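Long-range contact in (R)-specific secondary-alkylsulfatase (Pseudomonas sp., PDB 4AXH), which hydrolyses secondary alkyl sulfates enantioselectively at a zinc-dependent active site, inverting configuration to give (S)-alcohols and sulfate: residues R57-F71 / R107-E119. Residues are numbered along the deposited sequence; the frame is centred on the assembly and turned at random.
Sequences REEFEAAKRGLIAPF and RQAQLNNIAGLFE. Unlike the reference sequence in segment 107-119: Arg-107 (reference His).
Leu-111 lies over one face of the Phe-60 ring, its CD2 4.1 Å from the ring centroid in a CH-pi contact, while Arg-57 NH2 lies above the opposite face, toward the rim. Gln-110 CB meets the ring edge in plane. The Arg-107 guanidinium approaches this ring obliquely, the two planes 84° apart. Arg-57 CA lies at the guanidinium edge, in its plane; the Glu-59 carboxylate, nearly parallel to that plane, forms a salt bridge, OE1 3.4 Å from Arg-107 NH1. Trp-411 adds a cation-pi contact. Segments 58-64 and 107-111 run 15° apart, and Ala-63 CB touches Ile-114 CD1 (3.7 Å) in the turn after helix 103-111. Each helix then leads into a strand, and 67-70 pairs antiparallel with 116-119 as an edge strand, within this chain, of the mixed sheet of the metallo-beta-lactamase fold. Ile-68 and Ala-69 stand opposite the single Leu-117, forming a classic bulge: Leu-117 O takes Ile-68 N at 3.0 Å and, weakly, Ala-69 N, while Leu-117 N reaches Ala-69 O at 2.9 Å in the carbonyl plane. Gly-66 O accepts Glu-119 N (2.8 Å) from above its carbonyl plane. With CG anti to the backbone N (chi1 179°), Leu-67 brings CD1 to the Phe-118 ring, 4.2 Å from its centroid and off-centre.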
loop_
_atom_site.group_PDB
_atom_site.type_symbol
_atom_site.label_atom_id
_atom_site.label_comp_id
_atom_site.label_asym_id
_atom_site.label_seq_id
_atom_site.Cartn_x
_atom_site.Cartn_y
_atom_site.Cartn_z
ATOM N N ARG A 57 -8.968 13.535 -34.829
ATOM C CA ARG A 57 -7.571 13.945 -34.952
ATOM C C ARG A 57 -7.283 15.173 -34.097
ATOM O O ARG A 57 -6.235 15.771 -34.225
ATOM C CB ARG A 57 -7.196 14.179 -36.425
ATOM C CG ARG A 57 -7.251 12.932 -37.290
ATOM C CD ARG A 57 -6.652 13.217 -38.647
ATOM N NE ARG A 57 -5.218 13.461 -38.523
ATOM C CZ ARG A 57 -4.274 12.525 -38.601
ATOM N NH1 ARG A 57 -4.594 11.267 -38.874
ATOM N NH2 ARG A 57 -3.000 12.852 -38.453
ATOM N N GLU A 58 -8.208 15.511 -33.177
ATOM C CA GLU A 58 -8.102 16.635 -32.235
ATOM C C GLU A 58 -6.730 16.671 -31.540
ATOM O O GLU A 58 -6.161 17.748 -31.413
ATOM C CB GLU A 58 -9.213 16.551 -31.191
ATOM C CG GLU A 58 -10.459 17.345 -31.540
ATOM C CD GLU A 58 -11.294 17.764 -30.340
ATOM O OE1 GLU A 58 -10.723 18.345 -29.386
ATOM O OE2 GLU A 58 -12.527 17.539 -30.366
ATOM N N GLU A 59 -6.193 15.499 -31.129
ATOM C CA GLU A 59 -4.907 15.419 -30.462
ATOM C C GLU A 59 -3.749 15.783 -31.393
ATOM O O GLU A 59 -2.844 16.488 -30.955
ATOM C CB GLU A 59 -4.707 14.077 -29.735
ATOM C CG GLU A 59 -5.701 13.835 -28.612
ATOM C CD GLU A 59 -5.223 12.927 -27.491
ATOM O OE1 GLU A 59 -4.631 11.864 -27.784
ATOM O OE2 GLU A 59 -5.487 13.258 -26.313
ATOM N N PHE A 60 -3.792 15.335 -32.683
ATOM C CA PHE A 60 -2.799 15.681 -33.703
ATOM C C PHE A 60 -2.798 17.169 -33.957
ATOM O O PHE A 60 -1.725 17.735 -34.126
ATOM C CB PHE A 60 -3.043 14.939 -35.003
ATOM C CG PHE A 60 -2.544 13.522 -34.939
ATOM C CD1 PHE A 60 -1.181 13.248 -34.772
ATOM C CD2 PHE A 60 -3.422 12.462 -35.065
ATOM C CE1 PHE A 60 -0.725 11.947 -34.684
ATOM C CE2 PHE A 60 -2.962 11.161 -34.995
ATOM C CZ PHE A 60 -1.614 10.911 -34.801
ATOM N N GLU A 61 -3.986 17.810 -33.951
ATOM C CA GLU A 61 -4.127 19.248 -34.129
ATOM C C GLU A 61 -3.559 19.952 -32.904
ATOM O O GLU A 61 -2.857 20.942 -33.059
ATOM C CB GLU A 61 -5.599 19.657 -34.368
ATOM C CG GLU A 61 -5.744 21.026 -35.029
ATOM C CD GLU A 61 -6.988 21.829 -34.669
ATOM O OE1 GLU A 61 -8.093 21.465 -35.137
ATOM O OE2 GLU A 61 -6.849 22.839 -33.937
ATOM N N ALA A 62 -3.858 19.438 -31.692
ATOM C CA ALA A 62 -3.374 20.037 -30.441
ATOM C C ALA A 62 -1.846 19.856 -30.239
ATOM O O ALA A 62 -1.219 20.663 -29.592
ATOM C CB ALA A 62 -4.124 19.479 -29.281
ATOM N N ALA A 63 -1.259 18.833 -30.819
ATOM C CA ALA A 63 0.166 18.638 -30.691
ATOM C C ALA A 63 0.948 19.491 -31.696
ATOM O O ALA A 63 1.968 20.047 -31.319
ATOM C CB ALA A 63 0.520 17.156 -30.847
ATOM N N LYS A 64 0.485 19.590 -32.966
ATOM C CA LYS A 64 1.164 20.316 -34.044
ATOM C C LYS A 64 0.998 21.827 -33.947
ATOM O O LYS A 64 1.767 22.568 -34.578
ATOM C CB LYS A 64 0.700 19.807 -35.413
ATOM C CG LYS A 64 1.126 18.359 -35.713
ATOM C CD LYS A 64 0.414 17.784 -36.915
ATOM C CE LYS A 64 0.903 16.413 -37.264
ATOM N NZ LYS A 64 0.122 15.837 -38.391
ATOM N N ARG A 65 0.018 22.287 -33.134
ATOM C CA ARG A 65 -0.308 23.687 -32.924
ATOM C C ARG A 65 0.750 24.377 -32.131
ATOM O O ARG A 65 1.142 23.897 -31.059
ATOM C CB ARG A 65 -1.710 23.841 -32.266
ATOM C CG ARG A 65 -2.186 25.278 -32.086
ATOM C CD ARG A 65 -3.673 25.418 -31.799
ATOM N NE ARG A 65 -4.006 26.814 -31.497
ATOM C CZ ARG A 65 -5.110 27.237 -30.878
ATOM N NH1 ARG A 65 -6.047 26.371 -30.506
ATOM N NH2 ARG A 65 -5.276 28.525 -30.609
ATOM N N GLY A 66 1.166 25.531 -32.636
ATOM C CA GLY A 66 2.172 26.364 -31.997
ATOM C C GLY A 66 3.607 26.020 -32.352
ATOM O O GLY A 66 4.515 26.720 -31.908
ATOM N N LEU A 67 3.826 24.965 -33.164
ATOM C CA LEU A 67 5.153 24.509 -33.574
ATOM C C LEU A 67 5.918 25.614 -34.256
ATOM O O LEU A 67 5.544 26.063 -35.349
ATOM C CB LEU A 67 5.116 23.229 -34.443
ATOM C CG LEU A 67 6.482 22.698 -34.949
ATOM C CD1 LEU A 67 7.352 22.226 -33.817
ATOM C CD2 LEU A 67 6.311 21.579 -35.903
ATOM N N ILE A 68 6.972 26.077 -33.569
ATOM C CA ILE A 68 7.886 27.117 -34.016
ATOM C C ILE A 68 9.095 26.461 -34.683
ATOM O O ILE A 68 9.485 26.877 -35.778
ATOM C CB ILE A 68 8.268 28.016 -32.818
ATOM C CG1 ILE A 68 7.164 29.044 -32.554
ATOM C CG2 ILE A 68 9.638 28.711 -33.021
ATOM C CD1 ILE A 68 7.067 29.390 -31.183
ATOM N N ALA A 69 9.688 25.446 -34.011
ATOM C CA ALA A 69 10.872 24.741 -34.462
ATOM C C ALA A 69 10.814 23.278 -34.102
ATOM O O ALA A 69 10.769 22.944 -32.916
ATOM C CB ALA A 69 12.112 25.362 -33.846
ATOM N N PRO A 70 10.837 22.372 -35.106
ATOM C CA PRO A 70 10.829 20.939 -34.787
ATOM C C PRO A 70 12.173 20.441 -34.259
ATOM O O PRO A 70 13.190 21.125 -34.344
ATOM C CB PRO A 70 10.482 20.271 -36.123
ATOM C CG PRO A 70 10.352 21.363 -37.132
ATOM C CD PRO A 70 10.917 22.604 -36.565
ATOM N N PHE A 71 12.170 19.239 -33.704
ATOM C CA PHE A 71 13.370 18.580 -33.215
ATOM C C PHE A 71 13.262 17.153 -33.658
ATOM O O PHE A 71 12.258 16.499 -33.357
ATOM C CB PHE A 71 13.495 18.667 -31.676
ATOM C CG PHE A 71 14.667 17.862 -31.145
ATOM C CD1 PHE A 71 15.949 18.410 -31.107
ATOM C CD2 PHE A 71 14.505 16.538 -30.753
ATOM C CE1 PHE A 71 17.036 17.658 -30.652
ATOM C CE2 PHE A 71 15.606 15.776 -30.337
ATOM C CZ PHE A 71 16.858 16.347 -30.273
ATOM N N ARG A 107 -0.843 5.339 -32.349
ATOM C CA ARG A 107 -1.476 6.648 -32.404
ATOM C C ARG A 107 -0.761 7.540 -31.382
ATOM O O ARG A 107 -0.385 8.664 -31.718
ATOM C CB ARG A 107 -2.970 6.499 -32.011
ATOM C CG ARG A 107 -3.896 7.462 -32.692
ATOM C CD ARG A 107 -4.166 8.641 -31.842
ATOM N NE ARG A 107 -4.764 9.680 -32.678
ATOM C CZ ARG A 107 -5.372 10.769 -32.204
ATOM N NH1 ARG A 107 -5.489 10.955 -30.893
ATOM N NH2 ARG A 107 -5.884 11.669 -33.035
ATOM N N GLN A 108 -0.570 7.027 -30.128
ATOM C CA GLN A 108 0.087 7.738 -29.032
ATOM C C GLN A 108 1.560 7.915 -29.348
ATOM O O GLN A 108 2.104 8.996 -29.098
ATOM C CB GLN A 108 -0.094 6.987 -27.712
ATOM C CG GLN A 108 0.137 7.840 -26.468
ATOM C CD GLN A 108 -0.925 8.827 -26.135
ATOM O OE1 GLN A 108 -1.907 9.040 -26.848
ATOM N NE2 GLN A 108 -0.774 9.429 -25.006
ATOM N N ALA A 109 2.185 6.881 -29.940
ATOM C CA ALA A 109 3.579 6.885 -30.371
ATOM C C ALA A 109 3.814 8.032 -31.338
ATOM O O ALA A 109 4.751 8.793 -31.146
ATOM C CB ALA A 109 3.935 5.550 -31.027
ATOM N N GLN A 110 2.904 8.207 -32.313
ATOM C CA GLN A 110 2.940 9.255 -33.340
ATOM C C GLN A 110 2.808 10.625 -32.764
ATOM O O GLN A 110 3.462 11.540 -33.254
ATOM C CB GLN A 110 1.857 9.056 -34.408
ATOM C CG GLN A 110 2.116 7.892 -35.354
ATOM C CD GLN A 110 1.057 7.865 -36.414
ATOM O OE1 GLN A 110 -0.095 7.509 -36.161
ATOM N NE2 GLN A 110 1.410 8.313 -37.599
ATOM N N LEU A 111 1.949 10.781 -31.750
ATOM C CA LEU A 111 1.728 12.057 -31.090
ATOM C C LEU A 111 2.987 12.469 -30.336
ATOM O O LEU A 111 3.441 13.601 -30.454
ATOM C CB LEU A 111 0.514 11.960 -30.148
ATOM C CG LEU A 111 -0.888 12.040 -30.796
ATOM C CD1 LEU A 111 -1.947 11.420 -29.910
ATOM C CD2 LEU A 111 -1.271 13.442 -31.083
ATOM N N ASN A 112 3.593 11.519 -29.629
ATOM C CA ASN A 112 4.803 11.699 -28.820
ATOM C C ASN A 112 6.053 12.004 -29.650
ATOM O O ASN A 112 7.111 12.299 -29.082
ATOM C CB ASN A 112 5.003 10.488 -27.873
ATOM C CG ASN A 112 4.071 10.482 -26.686
ATOM O OD1 ASN A 112 3.670 11.532 -26.192
ATOM N ND2 ASN A 112 3.723 9.299 -26.181
ATOM N N ASN A 113 5.922 11.943 -30.984
ATOM C CA ASN A 113 6.963 12.248 -31.962
ATOM C C ASN A 113 6.958 13.729 -32.287
ATOM O O ASN A 113 7.965 14.243 -32.789
ATOM C CB ASN A 113 6.771 11.451 -33.239
ATOM C CG ASN A 113 7.185 10.025 -33.180
ATOM O OD1 ASN A 113 6.393 9.125 -33.406
ATOM N ND2 ASN A 113 8.447 9.785 -33.046
ATOM N N ILE A 114 5.823 14.423 -32.017
ATOM C CA ILE A 114 5.696 15.867 -32.256
ATOM C C ILE A 114 6.559 16.595 -31.229
ATOM O O ILE A 114 6.090 16.927 -30.136
ATOM C CB ILE A 114 4.221 16.377 -32.422
ATOM C CG1 ILE A 114 3.545 15.689 -33.636
ATOM C CG2 ILE A 114 4.179 17.899 -32.643
ATOM C CD1 ILE A 114 2.172 15.101 -33.385
ATOM N N ALA A 115 7.862 16.737 -31.574
ATOM C CA ALA A 115 8.901 17.319 -30.712
ATOM C C ALA A 115 9.386 18.690 -31.171
ATOM O O ALA A 115 9.344 19.004 -32.369
ATOM C CB ALA A 115 10.083 16.372 -30.604
ATOM N N GLY A 116 9.840 19.489 -30.207
ATOM C CA GLY A 116 10.389 20.805 -30.496
ATOM C C GLY A 116 9.953 21.931 -29.585
ATOM O O GLY A 116 9.625 21.710 -28.408
ATOM N N LEU A 117 10.019 23.170 -30.133
ATOM C CA LEU A 117 9.646 24.396 -29.427
ATOM C C LEU A 117 8.280 24.788 -29.911
ATOM O O LEU A 117 8.025 24.722 -31.106
ATOM C CB LEU A 117 10.687 25.533 -29.650
ATOM C CG LEU A 117 10.350 26.911 -29.037
ATOM C CD1 LEU A 117 10.324 26.863 -27.536
ATOM C CD2 LEU A 117 11.263 28.004 -29.585
ATOM N N PHE A 118 7.391 25.171 -28.986
ATOM C CA PHE A 118 6.014 25.496 -29.315
ATOM C C PHE A 118 5.513 26.699 -28.563
ATOM O O PHE A 118 5.646 26.739 -27.338
ATOM C CB PHE A 118 5.100 24.315 -28.920
ATOM C CG PHE A 118 5.409 22.958 -29.483
ATOM C CD1 PHE A 118 6.330 22.124 -28.863
ATOM C CD2 PHE A 118 4.709 22.473 -30.581
ATOM C CE1 PHE A 118 6.599 20.859 -29.375
ATOM C CE2 PHE A 118 4.990 21.216 -31.100
ATOM C CZ PHE A 118 5.918 20.406 -30.482
ATOM N N GLU A 119 4.812 27.623 -29.254
ATOM C CA GLU A 119 4.154 28.757 -28.591
ATOM C C GLU A 119 2.775 28.298 -28.111
ATOM O O GLU A 119 2.077 27.619 -28.844
ATOM C CB GLU A 119 4.012 29.945 -29.548
ATOM C CG GLU A 119 3.616 31.264 -28.902
ATOM C CD GLU A 119 3.603 32.446 -29.856
ATOM O OE1 GLU A 119 3.038 32.325 -30.969
ATOM O OE2 GLU A 119 4.147 33.509 -29.480
#